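Local coordinates for BIFUNCTIONAL PROTEIN Proline utilization A (PutA) (Corynebacterium freiburgense, PDB 5UX5), which catalyses both steps of proline oxidation to glutamate, pairing an FAD-dependent proline dehydrogenase with an NAD-dependent aldehyde dehydrogenase in one chain, at residues E370-A382 / V389-P401. Sequence-based numbering, arbitrary orientation.
Sequences ETQLDVEMLQGMA and VRQAVGTVILYTP. With FAD (flavin-adenine dinucleotide), chain E.
Val375 and Met377 pair with the strand that holds Ile397 and Tyr399 through parallel backbone hydrogen bonds. Val375 N donates to Thr395 O at 3.1 Å, and Val375 O accepts from Ile397 N. Met377 repeats the pattern: its N donates to Ile397 O, and its O takes Tyr399 N at 2.7 Å, with an N-H...O angle of 175°.

Apolar contacts lie on the face carrying Val375, Met377, Val396 and Leu398. Val375 CG2 reaches Val393 CG1 at 3.9 Å; the two side chains cross at about a right angle. Val389 CG1 meets both methyls of Val375, so helix 383-393 packs against this face. Further along, Leu398 CD2 lies 4.0 Å from Met377 CB.

On the other face, Glu376 runs alongside Ile397, both pointing the same way. With CG anti to the carbonyl carbon (chi1 -49°) and the chain extended beyond it, the Glu376 carboxylate is carried out past Ile397 CD1. Glu376 OE1 passes 3.8 Å from Ile397 CD1. The carboxylate is held by salt bridges to Lys294 and Arg296. Lys294 also bridges to Asp374, whose OD2 forms a salt bridge to Arg346 as well.

The flavin lies on this same face. Its methyl C7M is 3.4 Å from Met377 O, and C8M is 3.7 Å from Leu378 CG. Leu378 CD2 lies 3.6 Å from Tyr399 CD2, approaching the ring obliquely, beside the flavin.

The unit is a beta-alpha-beta crossover of the proline dehydrogenase TIM barrel. Strand 345-350 flanks strand 373-378, strand 151-157 flanks strand 396-403, and Tyr361 of helix 354-367 packs on Val393.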
ATOM      1  N   GLU A 370      22.902 -33.855 -24.275  1.00 62.29           N
ATOM      2  CA  GLU A 370      22.892 -34.389 -22.908  1.00 62.27           C
ATOM      3  C   GLU A 370      23.830 -33.638 -21.966  1.00 56.33           C
ATOM      4  O   GLU A 370      23.590 -33.598 -20.753  1.00 56.32           O
ATOM      5  CB  GLU A 370      23.272 -35.872 -22.902  1.00 62.81           C
ATOM      6  CG  GLU A 370      22.312 -36.810 -23.622  1.00 68.29           C
ATOM      7  CD  GLU A 370      22.737 -37.142 -25.047  1.00 65.96           C
ATOM      8  OE1 GLU A 370      22.338 -38.225 -25.525  1.00 63.78           O
ATOM      9  OE2 GLU A 370      23.483 -36.348 -25.670  1.00 61.95           O
ATOM     10  N   THR A 371      24.903 -33.060 -22.485  1.00 49.01           N
ATOM     11  CA  THR A 371      25.834 -32.321 -21.648  1.00 48.36           C
ATOM     12  C   THR A 371      25.371 -30.900 -21.334  1.00 50.38           C
ATOM     13  O   THR A 371      26.125 -30.113 -20.747  1.00 54.73           O
ATOM     14  CB  THR A 371      27.210 -32.294 -22.310  1.00 48.80           C
ATOM     15  OG1 THR A 371      27.108 -31.660 -23.593  1.00 43.98           O
ATOM     16  CG2 THR A 371      27.742 -33.720 -22.437  1.00 40.78           C
ATOM     17  N   GLN A 372      24.157 -30.538 -21.711  1.00 56.34           N
ATOM     18  CA  GLN A 372      23.581 -29.285 -21.262  1.00 54.65           C
ATOM     19  C   GLN A 372      22.458 -29.488 -20.263  1.00 51.33           C
ATOM     20  O   GLN A 372      21.854 -28.504 -19.836  1.00 58.95           O
ATOM     21  CB  GLN A 372      23.058 -28.471 -22.451  1.00 54.94           C
ATOM     22  CG  GLN A 372      24.072 -27.504 -23.026  1.00 64.69           C
ATOM     23  CD  GLN A 372      25.072 -28.197 -23.904  1.00 73.49           C
ATOM     24  OE1 GLN A 372      24.692 -28.903 -24.840  1.00 81.87           O
ATOM     25  NE2 GLN A 372      26.357 -28.042 -23.587  1.00 68.85           N
ATOM     26  N   LEU A 373      22.157 -30.724 -19.877  1.00 44.15           N
ATOM     27  CA  LEU A 373      20.994 -31.006 -19.054  1.00 35.70           C
ATOM     28  C   LEU A 373      21.437 -31.503 -17.692  1.00 45.20           C
ATOM     29  O   LEU A 373      21.957 -32.617 -17.570  1.00 50.62           O
ATOM     30  CB  LEU A 373      20.085 -32.031 -19.724  1.00 38.59           C
ATOM     31  CG  LEU A 373      18.807 -32.422 -18.991  1.00 35.79           C
ATOM     32  CD1 LEU A 373      17.866 -31.234 -18.906  1.00 40.59           C
ATOM     33  CD2 LEU A 373      18.146 -33.576 -19.692  1.00 36.55           C
ATOM     34  N   ASP A 374      21.180 -30.691 -16.675  1.00 44.44           N
ATOM     35  CA  ASP A 374      21.175 -31.111 -15.289  1.00 44.35           C
ATOM     36  C   ASP A 374      19.722 -31.089 -14.844  1.00 43.43           C
ATOM     37  O   ASP A 374      18.923 -30.343 -15.401  1.00 50.20           O
ATOM     38  CB  ASP A 374      22.013 -30.166 -14.415  1.00 52.52           C
ATOM     39  CG  ASP A 374      23.464 -30.047 -14.887  1.00 58.82           C
ATOM     40  OD1 ASP A 374      23.992 -31.019 -15.466  1.00 61.53           O
ATOM     41  OD2 ASP A 374      24.083 -28.978 -14.674  1.00 55.40           O
ATOM     42  N   VAL A 375      19.368 -31.927 -13.872  1.00 48.31           N
ATOM     43  CA  VAL A 375      18.041 -31.917 -13.248  1.00 44.37           C
ATOM     44  C   VAL A 375      18.197 -31.500 -11.795  1.00 44.02           C
ATOM     45  O   VAL A 375      19.010 -32.077 -11.060  1.00 46.73           O
ATOM     46  CB  VAL A 375      17.348 -33.288 -13.333  1.00 46.02           C
ATOM     47  CG1 VAL A 375      16.109 -33.298 -12.442  1.00 43.20           C
ATOM     48  CG2 VAL A 375      17.002 -33.644 -14.776  1.00 41.82           C
ATOM     49  N   GLU A 376      17.424 -30.509 -11.369  1.00 40.40           N
ATOM     50  CA  GLU A 376      17.519 -30.000 -10.008  1.00 38.20           C
ATOM     51  C   GLU A 376      16.238 -30.341  -9.254  1.00 42.46           C
ATOM     52  O   GLU A 376      15.142 -30.118  -9.769  1.00 51.18           O
ATOM     53  CB  GLU A 376      17.813 -28.496 -10.026  1.00 39.60           C
ATOM     54  CG  GLU A 376      19.000 -28.116 -10.969  1.00 45.35           C
ATOM     55  CD  GLU A 376      19.517 -26.696 -10.741  1.00 51.51           C
ATOM     56  OE1 GLU A 376      20.496 -26.277 -11.418  1.00 55.43           O
ATOM     57  OE2 GLU A 376      18.933 -26.000  -9.879  1.00 46.27           O
ATOM     58  N   MET A 377      16.384 -30.920  -8.052  1.00 39.49           N
ATOM     59  CA  MET A 377      15.282 -31.455  -7.254  1.00 33.24           C
ATOM     60  C   MET A 377      15.435 -31.049  -5.788  1.00 46.46           C
ATOM     61  O   MET A 377      16.410 -30.400  -5.395  1.00 52.24           O
ATOM     62  CB  MET A 377      15.191 -32.988  -7.388  1.00 34.22           C
ATOM     63  CG  MET A 377      14.663 -33.506  -8.755  1.00 40.94           C
ATOM     64  SD  MET A 377      14.662 -35.308  -8.992  1.00 52.90           S
ATOM     65  CE  MET A 377      13.137 -35.808  -8.216  1.00 48.08           C
ATOM     66  N   LEU A 378      14.449 -31.432  -4.971  1.00 44.05           N
ATOM     67  CA  LEU A 378      14.433 -31.117  -3.542  1.00 45.36           C
ATOM     68  C   LEU A 378      15.109 -32.214  -2.739  1.00 51.87           C
ATOM     69  O   LEU A 378      14.696 -33.379  -2.800  1.00 53.05           O
ATOM     70  CB  LEU A 378      13.013 -30.925  -3.031  1.00 38.76           C
ATOM     71  CG  LEU A 378      12.495 -29.604  -3.541  1.00 39.74           C
ATOM     72  CD1 LEU A 378      11.058 -29.479  -3.126  1.00 34.93           C
ATOM     73  CD2 LEU A 378      13.363 -28.493  -2.956  1.00 42.25           C
ATOM     74  N   GLN A 379      16.141 -31.839  -1.990  1.00 56.69           N
ATOM     75  CA  GLN A 379      16.935 -32.826  -1.271  1.00 62.73           C
ATOM     76  C   GLN A 379      16.073 -33.548  -0.262  1.00 60.79           C
ATOM     77  O   GLN A 379      15.510 -32.928   0.637  1.00 66.07           O
ATOM     78  CB  GLN A 379      18.129 -32.177  -0.577  1.00 61.93           C
ATOM     79  CG  GLN A 379      19.139 -33.172  -0.066  1.00 58.25           C
ATOM     80  CD  GLN A 379      18.853 -33.545   1.344  1.00 56.27           C
ATOM     81  OE1 GLN A 379      18.279 -32.750   2.083  1.00 57.41           O
ATOM     82  NE2 GLN A 379      19.254 -34.747   1.746  1.00 56.43           N
ATOM     83  N   GLY A 380      15.963 -34.857  -0.421  1.00 63.59           N
ATOM     84  CA  GLY A 380      15.242 -35.680   0.509  1.00 65.41           C
ATOM     85  C   GLY A 380      13.791 -35.901   0.169  1.00 67.59           C
ATOM     86  O   GLY A 380      13.173 -36.799   0.753  1.00 73.50           O
ATOM     87  N   MET A 381      13.223 -35.132  -0.758  1.00 67.03           N
ATOM     88  CA  MET A 381      11.804 -35.285  -1.062  1.00 72.70           C
ATOM     89  C   MET A 381      11.483 -36.669  -1.635  1.00 88.22           C
ATOM     90  O   MET A 381      10.880 -37.498  -0.941  1.00 93.61           O
ATOM     91  CB  MET A 381      11.337 -34.191  -2.025  1.00 62.14           C
ATOM     92  N   ALA A 382      11.913 -36.954  -2.871  1.00 86.62           N
ATOM     93  CA  ALA A 382      11.538 -38.177  -3.585  1.00 85.93           C
ATOM     94  C   ALA A 382      12.772 -38.986  -3.959  1.00 90.29           C
ATOM     95  O   ALA A 382      13.148 -39.044  -5.137  1.00 95.72           O
ATOM     96  CB  ALA A 382      10.742 -37.857  -4.847  1.00 83.85           C
ATOM     97  N   VAL A 389      16.134 -40.986 -11.919  1.00 55.54           N
ATOM     98  CA  VAL A 389      16.493 -39.865 -12.778  1.00 56.99           C
ATOM     99  C   VAL A 389      18.002 -39.766 -12.926  1.00 58.81           C
ATOM    100  O   VAL A 389      18.518 -39.568 -14.031  1.00 57.16           O
ATOM    101  CB  VAL A 389      15.898 -38.559 -12.230  1.00 51.83           C
ATOM    102  CG1 VAL A 389      16.275 -37.414 -13.143  1.00 54.18           C
ATOM    103  CG2 VAL A 389      14.378 -38.677 -12.098  1.00 49.46           C
ATOM    104  N   ARG A 390      18.732 -39.908 -11.818  1.00 61.07           N
ATOM    105  CA  ARG A 390      20.184 -39.764 -11.867  1.00 56.34           C
ATOM    106  C   ARG A 390      20.794 -40.717 -12.884  1.00 60.82           C
ATOM    107  O   ARG A 390      21.640 -40.316 -13.695  1.00 58.80           O
ATOM    108  CB  ARG A 390      20.799 -39.986 -10.483  1.00 52.23           C
ATOM    109  CG  ARG A 390      22.268 -39.526 -10.407  1.00 56.52           C
ATOM    110  CD  ARG A 390      22.983 -40.071  -9.179  1.00 60.76           C
ATOM    111  NE  ARG A 390      22.796 -41.511  -9.045  1.00 63.19           N
ATOM    112  CZ  ARG A 390      23.602 -42.423  -9.575  1.00 64.48           C
ATOM    113  NH1 ARG A 390      24.665 -42.049 -10.272  1.00 65.35           N
ATOM    114  NH2 ARG A 390      23.344 -43.714  -9.404  1.00 65.26           N
ATOM    115  N   GLN A 391      20.388 -41.989 -12.845  1.00 63.53           N
ATOM    116  CA  GLN A 391      20.941 -42.956 -13.789  1.00 66.84           C
ATOM    117  C   GLN A 391      20.698 -42.556 -15.242  1.00 67.99           C
ATOM    118  O   GLN A 391      21.494 -42.906 -16.117  1.00 77.23           O
ATOM    119  CB  GLN A 391      20.388 -44.347 -13.503  1.00 73.35           C
ATOM    120  CG  GLN A 391      20.848 -44.913 -12.174  1.00 83.38           C
ATOM    121  CD  GLN A 391      20.130 -46.192 -11.816  1.00 91.53           C
ATOM    122  OE1 GLN A 391      19.175 -46.591 -12.492  1.00 98.19           O
ATOM    123  NE2 GLN A 391      20.601 -46.862 -10.764  1.00 88.38           N
ATOM    124  N   ALA A 392      19.622 -41.826 -15.529  1.00 62.58           N
ATOM    125  CA  ALA A 392      19.383 -41.401 -16.906  1.00 53.44           C
ATOM    126  C   ALA A 392      20.166 -40.140 -17.232  1.00 49.76           C
ATOM    127  O   ALA A 392      20.954 -40.113 -18.182  1.00 46.17           O
ATOM    128  CB  ALA A 392      17.887 -41.163 -17.148  1.00 44.20           C
ATOM    129  N   VAL A 393      19.974 -39.090 -16.432  1.00 46.83           N
ATOM    130  CA  VAL A 393      20.470 -37.768 -16.791  1.00 48.70           C
ATOM    131  C   VAL A 393      21.910 -37.503 -16.366  1.00 45.61           C
ATOM    132  O   VAL A 393      22.524 -36.570 -16.899  1.00 51.48           O
ATOM    133  CB  VAL A 393      19.570 -36.664 -16.204  1.00 52.29           C
ATOM    134  CG1 VAL A 393      18.120 -36.782 -16.731  1.00 37.72           C
ATOM    135  CG2 VAL A 393      19.617 -36.689 -14.679  1.00 50.07           C
ATOM    136  N   GLY A 394      22.467 -38.285 -15.435  1.00 41.90           N
ATOM    137  CA  GLY A 394      23.794 -38.018 -14.897  1.00 39.60           C
ATOM    138  C   GLY A 394      23.877 -37.051 -13.713  1.00 46.72           C
ATOM    139  O   GLY A 394      24.132 -37.465 -12.578  1.00 49.21           O
ATOM    140  N   THR A 395      23.669 -35.761 -13.966  1.00 40.73           N
ATOM    141  CA  THR A 395      23.805 -34.719 -12.957  1.00 40.94           C
ATOM    142  C   THR A 395      22.453 -34.436 -12.311  1.00 46.57           C
ATOM    143  O   THR A 395      21.501 -34.029 -12.988  1.00 40.08           O
ATOM    144  CB  THR A 395      24.354 -33.430 -13.575  1.00 42.55           C
ATOM    145  OG1 THR A 395      25.536 -33.710 -14.328  1.00 48.98           O
ATOM    146  CG2 THR A 395      24.677 -32.390 -12.491  1.00 37.18           C
ATOM    147  N   VAL A 396      22.372 -34.617 -11.000  1.00 49.98           N
ATOM    148  CA  VAL A 396      21.189 -34.223 -10.253  1.00 42.62           C
ATOM    149  C   VAL A 396      21.644 -33.357  -9.087  1.00 45.98           C
ATOM    150  O   VAL A 396      22.527 -33.751  -8.315  1.00 48.99           O
ATOM    151  CB  VAL A 396      20.387 -35.446  -9.784  1.00 38.82           C
ATOM    152  CG1 VAL A 396      19.335 -35.042  -8.765  1.00 43.14           C
ATOM    153  CG2 VAL A 396      19.766 -36.113 -10.976  1.00 37.05           C
ATOM    154  N   ILE A 397      21.067 -32.166  -8.976  1.00 46.95           N
ATOM    155  CA  ILE A 397      21.505 -31.177  -7.998  1.00 48.61           C
ATOM    156  C   ILE A 397      20.386 -30.966  -6.997  1.00 45.29           C
ATOM    157  O   ILE A 397      19.297 -30.495  -7.355  1.00 50.27           O
ATOM    158  CB  ILE A 397      21.903 -29.864  -8.676  1.00 46.81           C
ATOM    159  CG1 ILE A 397      22.893 -30.170  -9.804  1.00 47.11           C
ATOM    160  CG2 ILE A 397      22.491 -28.916  -7.649  1.00 38.27           C
ATOM    161  CD1 ILE A 397      22.986 -29.075 -10.829  1.00 48.43           C
ATOM    162  N   LEU A 398      20.655 -31.319  -5.746  1.00 37.88           N
ATOM    163  CA  LEU A 398      19.631 -31.315  -4.708  1.00 40.14           C
ATOM    164  C   LEU A 398      19.614 -29.992  -3.946  1.00 43.59           C
ATOM    165  O   LEU A 398      20.642 -29.552  -3.409  1.00 41.22           O
ATOM    166  CB  LEU A 398      19.853 -32.474  -3.740  1.00 41.79           C
ATOM    167  CG  LEU A 398      19.664 -33.849  -4.376  1.00 47.80           C
ATOM    168  CD1 LEU A 398      19.770 -34.933  -3.322  1.00 46.15           C
ATOM    169  CD2 LEU A 398      18.335 -33.921  -5.117  1.00 46.08           C
ATOM    170  N   TYR A 399      18.436 -29.371  -3.890  1.00 44.33           N
ATOM    171  CA  TYR A 399      18.262 -28.154  -3.108  1.00 36.47           C
ATOM    172  C   TYR A 399      18.535 -28.459  -1.641  1.00 36.34           C
ATOM    173  O   TYR A 399      17.906 -29.338  -1.056  1.00 42.64           O
ATOM    174  CB  TYR A 399      16.843 -27.604  -3.302  1.00 36.28           C
ATOM    175  CG  TYR A 399      16.544 -26.398  -2.438  1.00 42.75           C
ATOM    176  CD1 TYR A 399      16.987 -25.126  -2.789  1.00 42.91           C
ATOM    177  CD2 TYR A 399      15.839 -26.533  -1.257  1.00 41.85           C
ATOM    178  CE1 TYR A 399      16.731 -24.025  -1.970  1.00 35.21           C
ATOM    179  CE2 TYR A 399      15.585 -25.441  -0.441  1.00 37.27           C
ATOM    180  CZ  TYR A 399      16.027 -24.198  -0.799  1.00 33.60           C
ATOM    181  OH  TYR A 399      15.741 -23.137   0.030  1.00 41.76           O
ATOM    182  N   THR A 400      19.509 -27.785  -1.057  1.00 41.91           N
ATOM    183  CA  THR A 400      19.853 -28.023   0.345  1.00 52.89           C
ATOM    184  C   THR A 400      19.767 -26.724   1.138  1.00 54.31           C
ATOM    185  O   THR A 400      20.669 -25.869   1.020  1.00 50.83           O
ATOM    186  CB  THR A 400      21.249 -28.640   0.455  1.00 55.65           C
ATOM    187  OG1 THR A 400      21.273 -29.879  -0.260  1.00 58.41           O
ATOM    188  CG2 THR A 400      21.630 -28.905   1.902  1.00 49.76           C
ATOM    189  N   PRO A 401      18.737 -26.548   1.974  1.00 49.71           N
ATOM    190  CA  PRO A 401      18.610 -25.312   2.756  1.00 40.66           C
ATOM    191  C   PRO A 401      19.473 -25.375   4.001  1.00 44.02           C
ATOM    192  O   PRO A 401      19.533 -26.394   4.694  1.00 54.20           O
ATOM    193  CB  PRO A 401      17.126 -25.277   3.136  1.00 33.85           C
ATOM    194  CG  PRO A 401      16.671 -26.708   3.074  1.00 42.46           C
ATOM    195  CD  PRO A 401      17.757 -27.555   2.403  1.00 47.63           C
TER
HETATM  196  PA  FAD E2001       3.776 -29.089 -10.521  1.00 64.45           P
HETATM  197  O1A FAD E2001       2.538 -29.610  -9.713  1.00 58.91           O
HETATM  198  O2A FAD E2001       3.970 -29.540 -11.892  1.00 59.45           O
HETATM  199  O5B FAD E2001       3.899 -27.628 -10.741  1.00 59.82           O
HETATM  200  C5B FAD E2001       3.360 -26.728  -9.791  1.00 44.13           C
HETATM  201  C4B FAD E2001       3.559 -25.313 -10.303  1.00 41.63           C
HETATM  202  O4B FAD E2001       2.575 -24.975 -11.236  1.00 46.73           O
HETATM  203  C3B FAD E2001       3.467 -24.278  -9.227  1.00 45.35           C
HETATM  204  O3B FAD E2001       4.607 -24.099  -8.464  1.00 46.82           O
HETATM  205  C2B FAD E2001       3.111 -23.058  -9.997  1.00 40.37           C
HETATM  206  O2B FAD E2001       4.235 -22.375 -10.418  1.00 35.18           O
HETATM  207  C1B FAD E2001       2.267 -23.605 -11.111  1.00 42.76           C
HETATM  208  N9A FAD E2001       0.840 -23.441 -10.875  1.00 38.43           N
HETATM  209  C8A FAD E2001       0.030 -24.259 -10.101  1.00 31.71           C
HETATM  210  N7A FAD E2001      -1.229 -23.778 -10.099  1.00 38.21           N
HETATM  211  C5A FAD E2001      -1.324 -22.631 -10.880  1.00 36.04           C
HETATM  212  C6A FAD E2001      -2.367 -21.754 -11.238  1.00 34.94           C
HETATM  213  N6A FAD E2001      -3.734 -21.897 -10.767  1.00 30.96           N
HETATM  214  N1A FAD E2001      -2.091 -20.719 -12.046  1.00 42.12           N
HETATM  215  C2A FAD E2001      -0.817 -20.513 -12.507  1.00 41.07           C
HETATM  216  N3A FAD E2001       0.218 -21.348 -12.177  1.00 32.02           N
HETATM  217  C4A FAD E2001       0.004 -22.401 -11.379  1.00 36.39           C
HETATM  218  N1  FAD E2001      10.735 -21.345  -7.416  1.00 37.09           N
HETATM  219  C2  FAD E2001      11.038 -19.961  -7.685  1.00 35.70           C
HETATM  220  O2  FAD E2001       9.994 -19.089  -7.885  1.00 33.10           O
HETATM  221  N3  FAD E2001      12.369 -19.527  -7.670  1.00 36.26           N
HETATM  222  C4  FAD E2001      13.425 -20.412  -7.446  1.00 36.30           C
HETATM  223  O4  FAD E2001      14.734 -19.960  -7.451  1.00 40.58           O
HETATM  224  C4X FAD E2001      13.140 -21.878  -7.326  1.00 32.59           C
HETATM  225  N5  FAD E2001      14.149 -22.832  -7.272  1.00 34.77           N
HETATM  226  C5X FAD E2001      13.843 -24.199  -7.210  1.00 37.46           C
HETATM  227  C6  FAD E2001      14.860 -25.171  -7.151  1.00 31.71           C
HETATM  228  C7  FAD E2001      14.518 -26.517  -7.083  1.00 33.77           C
HETATM  229  C7M FAD E2001      15.578 -27.576  -7.009  1.00 31.57           C
HETATM  230  C8  FAD E2001      13.205 -26.914  -7.093  1.00 42.84           C
HETATM  231  C8M FAD E2001      12.845 -28.363  -7.023  1.00 47.92           C
HETATM  232  C9  FAD E2001      12.198 -25.962  -7.150  1.00 45.73           C
HETATM  233  C9A FAD E2001      12.518 -24.618  -7.210  1.00 41.08           C
HETATM  234  N10 FAD E2001      11.455 -23.672  -7.284  1.00 42.51           N
HETATM  235  C10 FAD E2001      11.748 -22.292  -7.343  1.00 38.29           C
HETATM  236  C1' FAD E2001      10.056 -24.133  -7.234  1.00 46.03           C
HETATM  237  C2' FAD E2001       9.332 -24.268  -8.546  1.00 46.73           C
HETATM  238  O2' FAD E2001       9.143 -23.006  -9.078  1.00 36.24           O
HETATM  239  C3' FAD E2001       8.004 -25.003  -8.264  1.00 50.06           C
HETATM  240  O3' FAD E2001       7.246 -24.206  -7.439  1.00 51.66           O
HETATM  241  C4' FAD E2001       8.072 -26.393  -7.620  1.00 49.94           C
HETATM  242  O4' FAD E2001       9.256 -27.060  -7.871  1.00 49.60           O
HETATM  243  C5' FAD E2001       6.842 -27.279  -7.925  1.00 43.68           C
HETATM  244  O5' FAD E2001       6.435 -27.335  -9.287  1.00 41.93           O
HETATM  245  P   FAD E2001       6.523 -28.663 -10.213  1.00 49.06           P
HETATM  246  O1P FAD E2001       7.196 -28.528 -11.632  1.00 49.22           O
HETATM  247  O2P FAD E2001       7.151 -29.644  -9.150  1.00 47.93           O
HETATM  248  O3P FAD E2001       5.125 -29.465 -10.045  1.00 56.94           O